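Local coordinates for Pdx2 protein (Plasmodium falciparum, PDB 2ABW), which hydrolyses glutamine to glutamate and ammonia, the ammonia being channelled to the Pdx1 active site for the biosynthesis of pyridoxal 5'-phosphate (vitamin B6), at residues A[3-8]-A[31-36]; A[57-62]-A[103-108]; A[82-87]-A[189-194]; A[118-123]-A[155-160]; A[147-152]-A[200-205]. All blocks are in the same frame, centred on the assembly; numbering follows the deposited sequence.

Interaction 1. Residues A[3-8]-A[31-36]; sequences EITIGV and NIIQVR
N31 is gripped by 3-8 through three bonds, two from its backbone and one from its amide. N31 N bonds to I4 O (2.9 Å), and N31 O takes I6 N. The side-chain amide adds the third: N31 ND2 reaches E3 OE1 at 3.0 Å, with the acceptor close to the amide plane but the donor well above the carboxylate plane. E3 gets there because its chain bends at chi2 (-90°), which brings OE1 to the amide of N31; the carboxylate and amide planes are 41° apart. Beyond N31 the parallel ladder continues with I33 N to I6 O, V8 N to I33 O, and V35 N to V8 O. T5, I6, G7 and V8 thus pair with N31, I32, I33 and Q34.

On the face bearing T5 and I33, T5 CG2 points away from its backbone N and meets I33 CG1 at 3.9 Å, the two side chains crossing at about a right angle. Further along, V35 CG2 lies 3.7 Å from G7 CA, where the glycine has no side chain in the way. On the face of I6, V8 and I32 the contacts are between aliphatic groups: I32 CD1 touches I6 CB at 3.9 Å, and I32 CG2 meets V8 CG2 at 4.1 Å.

These are the two strands of a right-handed beta-alpha-beta unit, with 31-36 on an outermost strand of the large sheet. Helix 16-23 covers I32 and V8, I4 and I6 pack on helix 204-219, and strand 46-49 pairs along the other edge of 4-9.

Interaction 2. Residues A[57-62]-A[103-108]; sequences VRRCCA and YSNFGN
A cation-pi stack joins R58, near the end of helix 54-60, to F106 in the loop between strands 94-98 and 115-120. The guanidinium lies almost flat on the ring, their planes 17° apart, with R58 CZ 4.0 Å from the ring centroid. R58 can lie along F106 because its chain bends at chi2 (58°): R58 CG meets the ring at F106 CE2, 3.6 Å away, while the guanidinium spreads over the CG and CD1 side of the ring. The two side chains slide past each other in opposite directions. A salt bridge to D66 and a bond from NH2 to K109 O hold the charged end from outside the pair, and Y69 makes a second cation-pi contact with it.

The solvent side is looser. R59 and N105 are exposed, and R59 NH2 comes no nearer than 3.9 Å to N105 ND2, the flat groups being nearly perpendicular. N105 CG nevertheless lies over the rim of the ring face opposite R58.

Packing tightens again where the helix gives way to a turn: A62 CB approaches F106 CE1 obliquely at 3.3 Å, and F106 CZ sits 3.8 Å from R59 CA.

Interaction 3. Residues A[82-87]-A[189-194]; sequences PIWGTC and NCLGTV
T193 OG1 takes part in two side-chain bonds with 82-87. The indole W84 NE1 donates to it at 2.9 Å, with the oxygen tilted 21° from the ring plane, and T86 OG1 shares a bond with it at 2.7 Å. The T193 hydroxyl can meet both because it stands between its own backbone N and carbonyl carbon (chi1 54°), reaching across to the neighbouring strand. L191 supplies the ring's face contact: its CD2 sits 3.7 Å from the centroid of the five-membered ring of W84, close to the ring normal, in a CH-pi contact. On the other face of the sheet I83 CG2 meets C190 SG at 3.6 Å.

The backbones set this register. I83 N to N189 O, L191 N to I83 O, G85 N to L191 O and T193 N to G85 O form a parallel ladder, and C87 N adds a bond to T193 O (3.0 Å). Strand 46-49 pairs with 83-86 along its other edge, while P197 and F205 pack on W84.

C87, the nucleophile, follows the strand with a positive phi (53°) at the N-cap of helix 88-92, consistent with the nucleophile elbow of class I glutamine amidotransferases. In the conformer given, its side chain lies against H196, consistent with a Cys-His-Glu triad with E198. T193 thus holds the elbow through its carbonyl, while its buried hydroxyl, engaged by both W84 NE1 and T86 OG1, is fixed in rotation close by.

Interaction 4. Residues A[118-123]-A[155-160]; sequences TICRNF and APYIRE
Backbone bonds come first: T118 and C120 pair antiparallel with E160 and Y157. C120 N to Y157 O and Y157 N to C120 O, both 2.8 Å, close one hydrogen-bonded pair. T118 N bonds to E160 O, and T118 O receives R159 N at 2.9 Å and, weakly, E160 N. R159 and E160 thus both face T118, the hallmark of a classic beta bulge.

Side-chain polar contacts gather at this bulge. T118 OG1 donates to E160 OE1 at 2.6 Å, meeting the carboxylate on its anti side, 16° out of plane; N96 is a second partner of that hydroxyl. E160 CG lies over the rim of one face of the R159 guanidinium, and E160 OE2 forms a salt bridge with R159 NH1, the hydrogen bond within it being weak. R159 NH2 turns to E98 in a further salt bridge, with T118 CG2 alongside at 3.7 Å.

Apolar contacts occupy the face of I119 and I158. I119 CG1 is anti to its backbone N (chi1 -161°), carrying CD1 alongside the ring of P156, 3.8 Å from P156 CB. I119 CD1 also meets I158 CG1 at 4.1 Å. On the opposite face C120 CB lies 4.3 Å from Y157 CB.

The pairing thus holds T118 to C120 against Y157 to E160 just where R121, a glutamine-binding residue, and P156, beside the nucleophile C87, come next to the active site, with the charged groups of R159, E160 and E98 gathered at the far end.

Interaction 5. Residues A[147-152]-A[200-205]; sequences DLTAAC and LPHTAF
The imidazole of H202 carries L148 on one face, with CD2 of the leucine almost exactly over the ring centre: 3.6 Å from the centroid and 3° off the normal. This is a CH-pi contact in which the L148 methyl is about equally far from H202 CG, ND1 and CD2. In the ring plane A204 N lies at an edge. H202 turns its ring toward the strand because CG stands between the backbone N and carbonyl carbon (chi1 75°).

L148 uses its other branch too. L148 CD1 reaches A204 CB at 3.5 Å, so the forked leucine end spans the imidazole and the first turn of helix 204-219. Farther along the strand, L200 reaches T149, A150 and A151: L200 CD1 lies 3.4 Å from both T149 O and T149 OG1, and 3.5 Å from A150 CA. L200 CG packs on A151 CB at 3.9 Å. T149 and L200 cross at about a right angle.

The contact joins strand 149-153, an outermost strand of the large sheet, to the loop entering helix 204-219. A151 bonds through its backbone to H196 of the charge relay, and F205 meets F144 and F195.

Across the two segments the joining is chiefly apolar, methyl groups against a ring, backbone and other methyls. The loop that follows H196 and E198 thus meets the sheet edge mainly through methyl and ring contacts, without hydrogen bonds between the two segments.

Overall arrangement
Interactions 1, 3 and 5 lie on one mixed sheet: interaction 1 at one margin, interaction 3 about 2 Å from the chain's centre, and interaction 5 at the other margin, its centre about 15 Å from that of interaction 3. Interaction 4 belongs to a separate three-stranded sheet but touches interaction 3, where V194 packs on A155, P156 and I158. Interaction 2 is peripheral, its centre about 18 Å from the chain's centre. Along the chain interaction 1 closes first, interactions 2 and 3 interleave, the loop spanned by interaction 3 contains interaction 4, and interaction 5 interleaves with both. Interactions 3 and 4 meet at the nucleophile, and interaction 5 nears the relay histidine; interactions 1 and 2 are more remote.

Interaction 1. Residues A[3-8]-A[31-36]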
# COMPACT_ATOMS: atom_id res chain seq x y z
N GLU A 3 16.33 -15.32 4.44
CA GLU A 3 16.14 -14.61 3.18
C GLU A 3 14.70 -14.10 3.22
O GLU A 3 13.78 -14.93 3.29
CB GLU A 3 16.23 -15.52 2.00
CG GLU A 3 17.62 -16.14 1.80
CD GLU A 3 18.41 -15.24 0.92
OE1 GLU A 3 17.88 -15.02 -0.21
OE2 GLU A 3 19.50 -14.80 1.34
N ILE A 4 14.48 -12.80 3.05
CA ILE A 4 13.14 -12.23 2.96
C ILE A 4 12.96 -11.72 1.54
O ILE A 4 13.85 -11.06 0.98
CB ILE A 4 13.08 -10.99 3.89
CG1 ILE A 4 13.10 -11.44 5.35
CG2 ILE A 4 11.88 -10.09 3.51
CD1 ILE A 4 11.92 -12.22 5.71
N THR A 5 11.82 -12.11 0.90
CA THR A 5 11.47 -11.65 -0.43
C THR A 5 10.22 -10.78 -0.38
O THR A 5 9.17 -11.22 0.12
CB THR A 5 11.20 -12.83 -1.38
OG1 THR A 5 12.41 -13.61 -1.42
CG2 THR A 5 10.82 -12.30 -2.80
N ILE A 6 10.36 -9.55 -0.83
CA ILE A 6 9.25 -8.65 -0.98
C ILE A 6 8.99 -8.46 -2.46
O ILE A 6 9.92 -8.18 -3.23
CB ILE A 6 9.44 -7.29 -0.25
CG1 ILE A 6 9.48 -7.61 1.23
CG2 ILE A 6 8.31 -6.34 -0.67
CD1 ILE A 6 9.80 -6.39 2.12
N GLY A 7 7.75 -8.61 -2.86
CA GLY A 7 7.39 -8.41 -4.26
C GLY A 7 6.76 -7.06 -4.46
O GLY A 7 6.16 -6.46 -3.51
N VAL A 8 6.91 -6.53 -5.67
CA VAL A 8 6.24 -5.29 -6.10
C VAL A 8 5.40 -5.59 -7.31
O VAL A 8 5.89 -6.05 -8.32
CB VAL A 8 7.21 -4.14 -6.38
CG1 VAL A 8 6.45 -2.85 -6.84
CG2 VAL A 8 8.00 -3.80 -5.11
N ASN A 31 15.59 -9.45 -0.70
CA ASN A 31 15.48 -9.57 -2.13
C ASN A 31 14.18 -8.93 -2.58
O ASN A 31 13.17 -9.17 -1.91
CB ASN A 31 15.22 -11.06 -2.40
CG ASN A 31 16.33 -11.96 -1.86
OD1 ASN A 31 17.53 -11.68 -2.03
ND2 ASN A 31 15.91 -12.98 -1.11
N ILE A 32 14.19 -8.23 -3.72
CA ILE A 32 12.94 -7.68 -4.28
C ILE A 32 12.67 -8.28 -5.60
O ILE A 32 13.57 -8.46 -6.41
CB ILE A 32 13.02 -6.15 -4.43
CG1 ILE A 32 13.43 -5.46 -3.12
CG2 ILE A 32 11.74 -5.59 -4.96
CD1 ILE A 32 12.39 -5.49 -2.00
N ILE A 33 11.39 -8.65 -5.83
CA ILE A 33 11.02 -9.18 -7.14
C ILE A 33 9.85 -8.49 -7.71
O ILE A 33 9.06 -7.95 -6.98
CB ILE A 33 10.75 -10.72 -7.09
CG1 ILE A 33 9.52 -11.08 -6.29
CG2 ILE A 33 11.95 -11.47 -6.51
CD1 ILE A 33 9.08 -12.53 -6.46
N GLN A 34 9.76 -8.46 -9.05
CA GLN A 34 8.55 -8.02 -9.67
C GLN A 34 7.54 -9.11 -9.47
O GLN A 34 7.87 -10.33 -9.49
CB GLN A 34 8.73 -7.82 -11.17
CG GLN A 34 9.56 -6.67 -11.59
CD GLN A 34 9.60 -6.58 -13.14
OE1 GLN A 34 8.57 -6.82 -13.80
NE2 GLN A 34 10.74 -6.23 -13.68
N VAL A 35 6.28 -8.74 -9.35
CA VAL A 35 5.18 -9.72 -9.33
C VAL A 35 4.22 -9.43 -10.50
O VAL A 35 3.66 -8.36 -10.62
CB VAL A 35 4.41 -9.68 -8.03
CG1 VAL A 35 3.12 -10.48 -8.08
CG2 VAL A 35 5.40 -10.06 -6.88
N ARG A 36 4.13 -10.39 -11.38
CA ARG A 36 3.34 -10.25 -12.60
C ARG A 36 2.32 -11.37 -12.71
O ARG A 36 1.48 -11.35 -13.58
CB ARG A 36 4.32 -10.38 -13.76
CG ARG A 36 5.45 -9.42 -13.79
CD ARG A 36 6.59 -10.06 -14.59
NE ARG A 36 7.29 -11.07 -13.74
CZ ARG A 36 7.83 -12.19 -14.17
NH1 ARG A 36 7.75 -12.55 -15.44
NH2 ARG A 36 8.47 -12.99 -13.33

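Interaction 2. Residues A[57-62]-A[103-108]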
# COMPACT_ATOMS: atom_id res chain seq x y z
N VAL A 57 -4.60 -1.06 -12.44
CA VAL A 57 -4.02 -2.17 -11.68
C VAL A 57 -5.05 -3.28 -11.56
O VAL A 57 -4.81 -4.45 -11.84
CB VAL A 57 -3.58 -1.73 -10.34
CG1 VAL A 57 -3.29 -2.95 -9.47
CG2 VAL A 57 -2.39 -0.75 -10.36
N ARG A 58 -6.31 -2.93 -11.28
CA ARG A 58 -7.32 -3.99 -11.15
C ARG A 58 -7.56 -4.77 -12.42
O ARG A 58 -7.73 -5.96 -12.43
CB ARG A 58 -8.66 -3.38 -10.68
CG ARG A 58 -9.77 -4.36 -10.48
CD ARG A 58 -9.44 -5.47 -9.46
NE ARG A 58 -10.50 -6.47 -9.31
CZ ARG A 58 -10.70 -7.55 -10.06
NH1 ARG A 58 -9.91 -7.91 -11.07
NH2 ARG A 58 -11.68 -8.39 -9.76
N ARG A 59 -7.63 -4.07 -13.56
CA ARG A 59 -7.78 -4.75 -14.85
C ARG A 59 -6.59 -5.68 -15.14
O ARG A 59 -6.76 -6.76 -15.69
CB ARG A 59 -7.80 -3.64 -15.89
CG ARG A 59 -7.92 -4.12 -17.28
CD ARG A 59 -8.40 -2.95 -18.15
NE ARG A 59 -9.80 -2.63 -17.85
CZ ARG A 59 -10.35 -1.42 -17.90
NH1 ARG A 59 -9.64 -0.33 -18.20
NH2 ARG A 59 -11.66 -1.30 -17.66
N CYS A 60 -5.40 -5.25 -14.74
CA CYS A 60 -4.20 -6.12 -14.89
C CYS A 60 -4.35 -7.48 -14.12
O CYS A 60 -3.78 -8.51 -14.54
CB CYS A 60 -2.96 -5.40 -14.39
SG CYS A 60 -2.42 -3.98 -15.47
N CYS A 61 -5.08 -7.45 -13.02
CA CYS A 61 -5.31 -8.64 -12.22
C CYS A 61 -6.47 -9.48 -12.67
O CYS A 61 -6.73 -10.55 -12.14
CB CYS A 61 -5.50 -8.25 -10.74
SG CYS A 61 -4.15 -7.45 -10.03
N ALA A 62 -7.17 -9.04 -13.72
CA ALA A 62 -8.40 -9.68 -14.15
C ALA A 62 -8.19 -10.78 -15.19
O ALA A 62 -9.14 -11.50 -15.57
CB ALA A 62 -9.29 -8.64 -14.76
N TYR A 103 -16.79 2.63 -14.66
CA TYR A 103 -17.53 1.47 -14.25
C TYR A 103 -16.80 0.23 -14.66
O TYR A 103 -16.41 0.04 -15.83
CB TYR A 103 -18.92 1.40 -14.82
CG TYR A 103 -19.90 2.20 -14.05
CD1 TYR A 103 -20.00 3.56 -14.25
CD2 TYR A 103 -20.77 1.59 -13.16
CE1 TYR A 103 -20.92 4.30 -13.57
CE2 TYR A 103 -21.74 2.34 -12.48
CZ TYR A 103 -21.80 3.70 -12.69
OH TYR A 103 -22.74 4.49 -12.04
N SER A 104 -16.79 -0.64 -13.68
CA SER A 104 -15.91 -1.74 -13.62
C SER A 104 -16.66 -2.91 -14.13
O SER A 104 -17.82 -3.15 -13.79
CB SER A 104 -15.48 -2.01 -12.18
OG SER A 104 -15.96 -3.28 -11.74
N ASN A 105 -15.95 -3.67 -14.94
CA ASN A 105 -16.45 -4.94 -15.36
C ASN A 105 -16.45 -5.91 -14.15
O ASN A 105 -16.97 -7.02 -14.29
CB ASN A 105 -15.61 -5.45 -16.55
CG ASN A 105 -14.16 -5.05 -16.42
OD1 ASN A 105 -13.68 -4.99 -15.30
ND2 ASN A 105 -13.47 -4.73 -17.53
N PHE A 106 -15.94 -5.47 -12.98
CA PHE A 106 -15.83 -6.34 -11.77
C PHE A 106 -16.74 -6.07 -10.53
O PHE A 106 -16.78 -6.90 -9.63
CB PHE A 106 -14.40 -6.36 -11.26
CG PHE A 106 -13.37 -6.08 -12.31
CD1 PHE A 106 -12.96 -7.08 -13.14
CD2 PHE A 106 -12.82 -4.83 -12.43
CE1 PHE A 106 -11.97 -6.84 -14.08
CE2 PHE A 106 -11.86 -4.58 -13.37
CZ PHE A 106 -11.44 -5.58 -14.17
N GLY A 107 -17.43 -4.93 -10.47
CA GLY A 107 -18.53 -4.73 -9.51
C GLY A 107 -18.01 -4.75 -8.09
O GLY A 107 -17.10 -3.99 -7.74
N ASN A 108 -18.59 -5.62 -7.24
CA ASN A 108 -18.13 -5.68 -5.90
C ASN A 108 -16.87 -6.51 -5.81
O ASN A 108 -16.36 -6.70 -4.70
CB ASN A 108 -19.23 -6.11 -4.89
CG ASN A 108 -19.70 -7.51 -5.06
OD1 ASN A 108 -20.76 -7.91 -4.52
ND2 ASN A 108 -18.96 -8.28 -5.79

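Interaction 3. Residues A[82-87]-A[189-194]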
# COMPACT_ATOMS: atom_id res chain seq x y z
N PRO A 82 1.79 -9.97 4.79
CA PRO A 82 1.82 -8.51 4.76
C PRO A 82 1.66 -7.91 3.36
O PRO A 82 2.34 -8.37 2.42
CB PRO A 82 3.19 -8.16 5.37
CG PRO A 82 3.47 -9.30 6.27
CD PRO A 82 2.94 -10.52 5.51
N ILE A 83 0.88 -6.83 3.28
CA ILE A 83 0.65 -6.13 2.03
C ILE A 83 0.64 -4.65 2.29
O ILE A 83 0.10 -4.23 3.28
CB ILE A 83 -0.63 -6.64 1.34
CG1 ILE A 83 -0.72 -6.10 -0.10
CG2 ILE A 83 -1.84 -6.43 2.21
CD1 ILE A 83 -1.69 -6.84 -0.98
N TRP A 84 1.24 -3.93 1.39
CA TRP A 84 1.32 -2.45 1.44
C TRP A 84 0.71 -1.95 0.16
O TRP A 84 1.26 -2.10 -0.93
CB TRP A 84 2.78 -2.02 1.52
CG TRP A 84 2.96 -0.54 1.63
CD1 TRP A 84 1.97 0.42 1.88
CD2 TRP A 84 4.19 0.15 1.55
NE1 TRP A 84 2.53 1.68 1.90
CE2 TRP A 84 3.91 1.53 1.72
CE3 TRP A 84 5.52 -0.26 1.36
CZ2 TRP A 84 4.90 2.48 1.72
CZ3 TRP A 84 6.47 0.70 1.29
CH2 TRP A 84 6.18 2.04 1.51
N GLY A 85 -0.44 -1.31 0.28
CA GLY A 85 -1.03 -0.61 -0.84
C GLY A 85 -0.73 0.85 -0.77
O GLY A 85 -1.04 1.48 0.23
N THR A 86 -0.11 1.40 -1.82
CA THR A 86 0.24 2.78 -1.84
C THR A 86 -0.38 3.46 -3.07
O THR A 86 -0.43 2.92 -4.14
CB THR A 86 1.72 2.96 -1.70
OG1 THR A 86 2.02 4.36 -1.40
CG2 THR A 86 2.46 2.52 -2.95
N CYS A 87 -1.00 4.59 -2.78
CA CYS A 87 -1.82 5.32 -3.76
C CYS A 87 -2.89 4.41 -4.38
O CYS A 87 -3.84 4.07 -3.69
CB CYS A 87 -0.93 5.98 -4.79
SG CYS A 87 -1.71 7.48 -5.44
N ASN A 189 -2.54 -7.41 8.79
CA ASN A 189 -1.42 -7.52 7.87
C ASN A 189 -1.30 -6.48 6.75
O ASN A 189 -0.41 -6.56 5.89
CB ASN A 189 -1.42 -8.91 7.24
CG ASN A 189 -2.72 -9.25 6.57
OD1 ASN A 189 -3.77 -9.18 7.19
ND2 ASN A 189 -2.68 -9.67 5.26
N CYS A 190 -2.20 -5.50 6.75
CA CYS A 190 -2.32 -4.50 5.71
C CYS A 190 -1.88 -3.10 6.10
O CYS A 190 -2.23 -2.61 7.16
CB CYS A 190 -3.77 -4.39 5.25
SG CYS A 190 -4.43 -5.98 4.60
N LEU A 191 -1.11 -2.47 5.23
CA LEU A 191 -0.66 -1.12 5.41
C LEU A 191 -1.10 -0.36 4.23
O LEU A 191 -0.99 -0.82 3.08
CB LEU A 191 0.89 -1.09 5.47
CG LEU A 191 1.61 0.23 5.48
CD1 LEU A 191 1.28 1.00 6.80
CD2 LEU A 191 3.11 0.02 5.34
N GLY A 192 -1.60 0.85 4.41
CA GLY A 192 -2.04 1.66 3.31
C GLY A 192 -1.54 3.10 3.49
O GLY A 192 -1.66 3.67 4.58
N THR A 193 -1.04 3.68 2.40
CA THR A 193 -0.56 5.08 2.37
C THR A 193 -1.12 5.78 1.19
O THR A 193 -1.29 5.18 0.10
CB THR A 193 0.97 5.09 2.35
OG1 THR A 193 1.48 4.28 1.26
CG2 THR A 193 1.52 4.60 3.71
N VAL A 194 -1.53 7.04 1.38
CA VAL A 194 -2.11 7.81 0.27
C VAL A 194 -1.07 8.54 -0.57
O VAL A 194 -1.38 9.12 -1.64
CB VAL A 194 -3.16 8.80 0.77
CG1 VAL A 194 -4.23 8.12 1.67
CG2 VAL A 194 -2.46 9.94 1.59

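Interaction 4. Residues A[118-123]-A[155-160]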
# COMPACT_ATOMS: atom_id res chain seq x y z
N THR A 118 -13.31 3.89 4.09
CA THR A 118 -13.87 4.45 2.88
C THR A 118 -12.91 5.45 2.31
O THR A 118 -12.40 6.35 3.02
CB THR A 118 -15.15 5.25 3.20
OG1 THR A 118 -16.12 4.36 3.77
CG2 THR A 118 -15.75 5.92 2.04
N ILE A 119 -12.55 5.26 1.06
CA ILE A 119 -11.57 6.10 0.40
C ILE A 119 -12.17 6.73 -0.89
O ILE A 119 -13.03 6.09 -1.57
CB ILE A 119 -10.34 5.30 0.09
CG1 ILE A 119 -9.13 6.18 -0.16
CG2 ILE A 119 -10.63 4.32 -1.11
CD1 ILE A 119 -7.81 5.35 -0.18
N CYS A 120 -11.77 7.95 -1.20
CA CYS A 120 -12.24 8.74 -2.33
C CYS A 120 -11.10 9.04 -3.26
O CYS A 120 -10.02 9.49 -2.85
CB CYS A 120 -12.76 10.06 -1.85
SG CYS A 120 -13.90 9.85 -0.59
N ARG A 121 -11.30 8.80 -4.53
CA ARG A 121 -10.20 9.00 -5.43
C ARG A 121 -10.09 10.44 -5.72
O ARG A 121 -8.99 10.91 -5.93
CB ARG A 121 -10.31 8.15 -6.70
CG ARG A 121 -10.43 8.87 -7.89
CD ARG A 121 -10.02 8.04 -9.07
NE ARG A 121 -10.57 8.61 -10.28
CZ ARG A 121 -10.45 8.06 -11.49
NH1 ARG A 121 -9.76 6.94 -11.66
NH2 ARG A 121 -11.03 8.65 -12.55
N ASN A 122 -11.23 11.13 -5.77
CA ASN A 122 -11.35 12.46 -6.34
C ASN A 122 -10.06 13.20 -6.68
O ASN A 122 -9.56 13.90 -5.80
N PHE A 123 -9.52 13.06 -7.89
CA PHE A 123 -9.95 12.10 -8.89
C PHE A 123 -9.57 12.41 -10.34
O PHE A 123 -9.77 13.52 -10.85
N ALA A 155 -3.50 12.74 -4.24
CA ALA A 155 -3.62 11.65 -3.29
C ALA A 155 -5.07 11.29 -3.07
O ALA A 155 -5.92 12.21 -3.03
CB ALA A 155 -3.04 12.07 -1.94
N PRO A 156 -5.37 10.00 -2.91
CA PRO A 156 -6.73 9.63 -2.55
C PRO A 156 -6.98 10.13 -1.12
O PRO A 156 -6.01 10.39 -0.37
CB PRO A 156 -6.73 8.12 -2.62
CG PRO A 156 -5.36 7.74 -2.41
CD PRO A 156 -4.55 8.80 -3.07
N TYR A 157 -8.25 10.26 -0.77
CA TYR A 157 -8.68 10.79 0.51
C TYR A 157 -9.41 9.75 1.30
O TYR A 157 -10.44 9.24 0.92
CB TYR A 157 -9.55 12.01 0.28
CG TYR A 157 -10.12 12.60 1.52
CD1 TYR A 157 -9.34 13.35 2.39
CD2 TYR A 157 -11.45 12.49 1.80
CE1 TYR A 157 -9.89 13.92 3.54
CE2 TYR A 157 -12.00 13.05 2.95
CZ TYR A 157 -11.21 13.72 3.80
OH TYR A 157 -11.79 14.29 4.93
N ILE A 158 -8.93 9.50 2.52
CA ILE A 158 -9.57 8.56 3.42
C ILE A 158 -10.66 9.26 4.22
O ILE A 158 -10.36 10.05 5.16
CB ILE A 158 -8.52 7.92 4.33
CG1 ILE A 158 -7.53 7.12 3.50
CG2 ILE A 158 -9.19 7.09 5.39
CD1 ILE A 158 -6.24 6.53 4.22
N ARG A 159 -11.91 9.04 3.85
CA ARG A 159 -13.02 9.76 4.35
C ARG A 159 -13.52 9.15 5.64
O ARG A 159 -14.09 9.88 6.49
CB ARG A 159 -14.12 9.80 3.35
CG ARG A 159 -15.32 10.69 3.74
CD ARG A 159 -16.30 10.85 2.60
NE ARG A 159 -17.09 9.67 2.31
CZ ARG A 159 -18.08 9.22 3.07
NH1 ARG A 159 -18.36 9.75 4.24
NH2 ARG A 159 -18.70 8.13 2.72
N GLU A 160 -13.47 7.83 5.77
CA GLU A 160 -14.03 7.14 6.95
C GLU A 160 -13.10 6.00 7.41
O GLU A 160 -12.69 5.20 6.58
CB GLU A 160 -15.38 6.53 6.64
CG GLU A 160 -16.44 7.50 6.14
CD GLU A 160 -17.79 6.85 5.82
OE1 GLU A 160 -17.76 5.70 5.28
OE2 GLU A 160 -18.82 7.47 6.16

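Interaction 5. Residues A[147-152]-A[200-205]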
# COMPACT_ATOMS: atom_id res chain seq x y z
N ASP A 147 9.92 14.46 12.25
CA ASP A 147 9.80 15.36 11.11
C ASP A 147 9.96 14.73 9.76
O ASP A 147 10.46 15.34 8.81
CB ASP A 147 10.59 16.63 11.27
CG ASP A 147 10.06 17.46 12.46
OD1 ASP A 147 8.84 17.73 12.54
OD2 ASP A 147 10.91 17.75 13.32
N LEU A 148 9.36 13.56 9.62
CA LEU A 148 9.36 12.99 8.28
C LEU A 148 8.30 13.60 7.43
O LEU A 148 7.33 14.17 7.94
CB LEU A 148 9.11 11.47 8.33
CG LEU A 148 10.27 10.63 8.88
CD1 LEU A 148 9.82 9.23 9.22
CD2 LEU A 148 11.42 10.60 7.84
N THR A 149 8.47 13.48 6.12
CA THR A 149 7.62 14.11 5.14
C THR A 149 7.02 13.07 4.20
O THR A 149 7.45 11.92 4.14
CB THR A 149 8.43 15.10 4.30
OG1 THR A 149 9.66 14.47 3.92
CG2 THR A 149 8.72 16.28 5.20
N ALA A 150 5.96 13.51 3.53
CA ALA A 150 5.29 12.72 2.54
C ALA A 150 4.96 13.58 1.34
O ALA A 150 4.55 14.74 1.46
CB ALA A 150 3.95 12.23 3.11
N ALA A 151 5.06 12.97 0.15
CA ALA A 151 4.68 13.65 -1.09
C ALA A 151 3.31 13.19 -1.56
O ALA A 151 3.12 12.02 -1.96
CB ALA A 151 5.77 13.35 -2.14
N CYS A 152 2.34 14.11 -1.49
CA CYS A 152 0.99 13.79 -1.89
C CYS A 152 0.74 14.35 -3.26
O CYS A 152 0.78 15.53 -3.41
CB CYS A 152 0.01 14.47 -0.96
SG CYS A 152 -0.03 13.66 0.66
N LEU A 200 10.22 10.69 -2.32
CA LEU A 200 11.08 11.44 -1.37
C LEU A 200 12.30 10.62 -1.05
O LEU A 200 12.30 9.39 -1.13
CB LEU A 200 10.32 11.82 -0.11
CG LEU A 200 9.15 12.73 -0.34
CD1 LEU A 200 8.47 12.94 1.07
CD2 LEU A 200 9.54 14.10 -0.95
N PRO A 201 13.41 11.27 -0.76
CA PRO A 201 14.60 10.44 -0.60
C PRO A 201 14.54 9.44 0.53
O PRO A 201 15.08 8.34 0.37
CB PRO A 201 15.73 11.46 -0.44
CG PRO A 201 15.22 12.69 -1.20
CD PRO A 201 13.71 12.70 -0.84
N HIS A 202 13.86 9.78 1.63
CA HIS A 202 13.95 8.90 2.82
C HIS A 202 13.20 7.62 2.56
O HIS A 202 12.36 7.56 1.66
CB HIS A 202 13.46 9.52 4.08
CG HIS A 202 11.98 9.64 4.19
ND1 HIS A 202 11.24 10.81 4.04
CD2 HIS A 202 11.08 8.69 4.58
CE1 HIS A 202 9.94 10.53 4.24
NE2 HIS A 202 9.84 9.26 4.57
N THR A 203 13.53 6.62 3.37
CA THR A 203 13.04 5.25 3.14
C THR A 203 12.22 4.74 4.36
O THR A 203 12.14 3.53 4.59
CB THR A 203 14.18 4.25 2.85
OG1 THR A 203 15.15 4.34 3.88
CG2 THR A 203 14.85 4.54 1.44
N ALA A 204 11.63 5.63 5.14
CA ALA A 204 11.05 5.24 6.47
C ALA A 204 9.97 4.21 6.27
O ALA A 204 9.92 3.22 7.02
CB ALA A 204 10.47 6.46 7.13
N PHE A 205 9.03 4.42 5.34
CA PHE A 205 7.90 3.48 5.21
C PHE A 205 8.35 2.12 4.64
O PHE A 205 7.77 1.06 4.92
CB PHE A 205 6.74 4.09 4.45
CG PHE A 205 6.00 5.13 5.33
CD1 PHE A 205 6.46 6.41 5.41
CD2 PHE A 205 4.95 4.73 6.15
CE1 PHE A 205 5.84 7.33 6.26
CE2 PHE A 205 4.32 5.67 6.99
CZ PHE A 205 4.82 6.91 7.08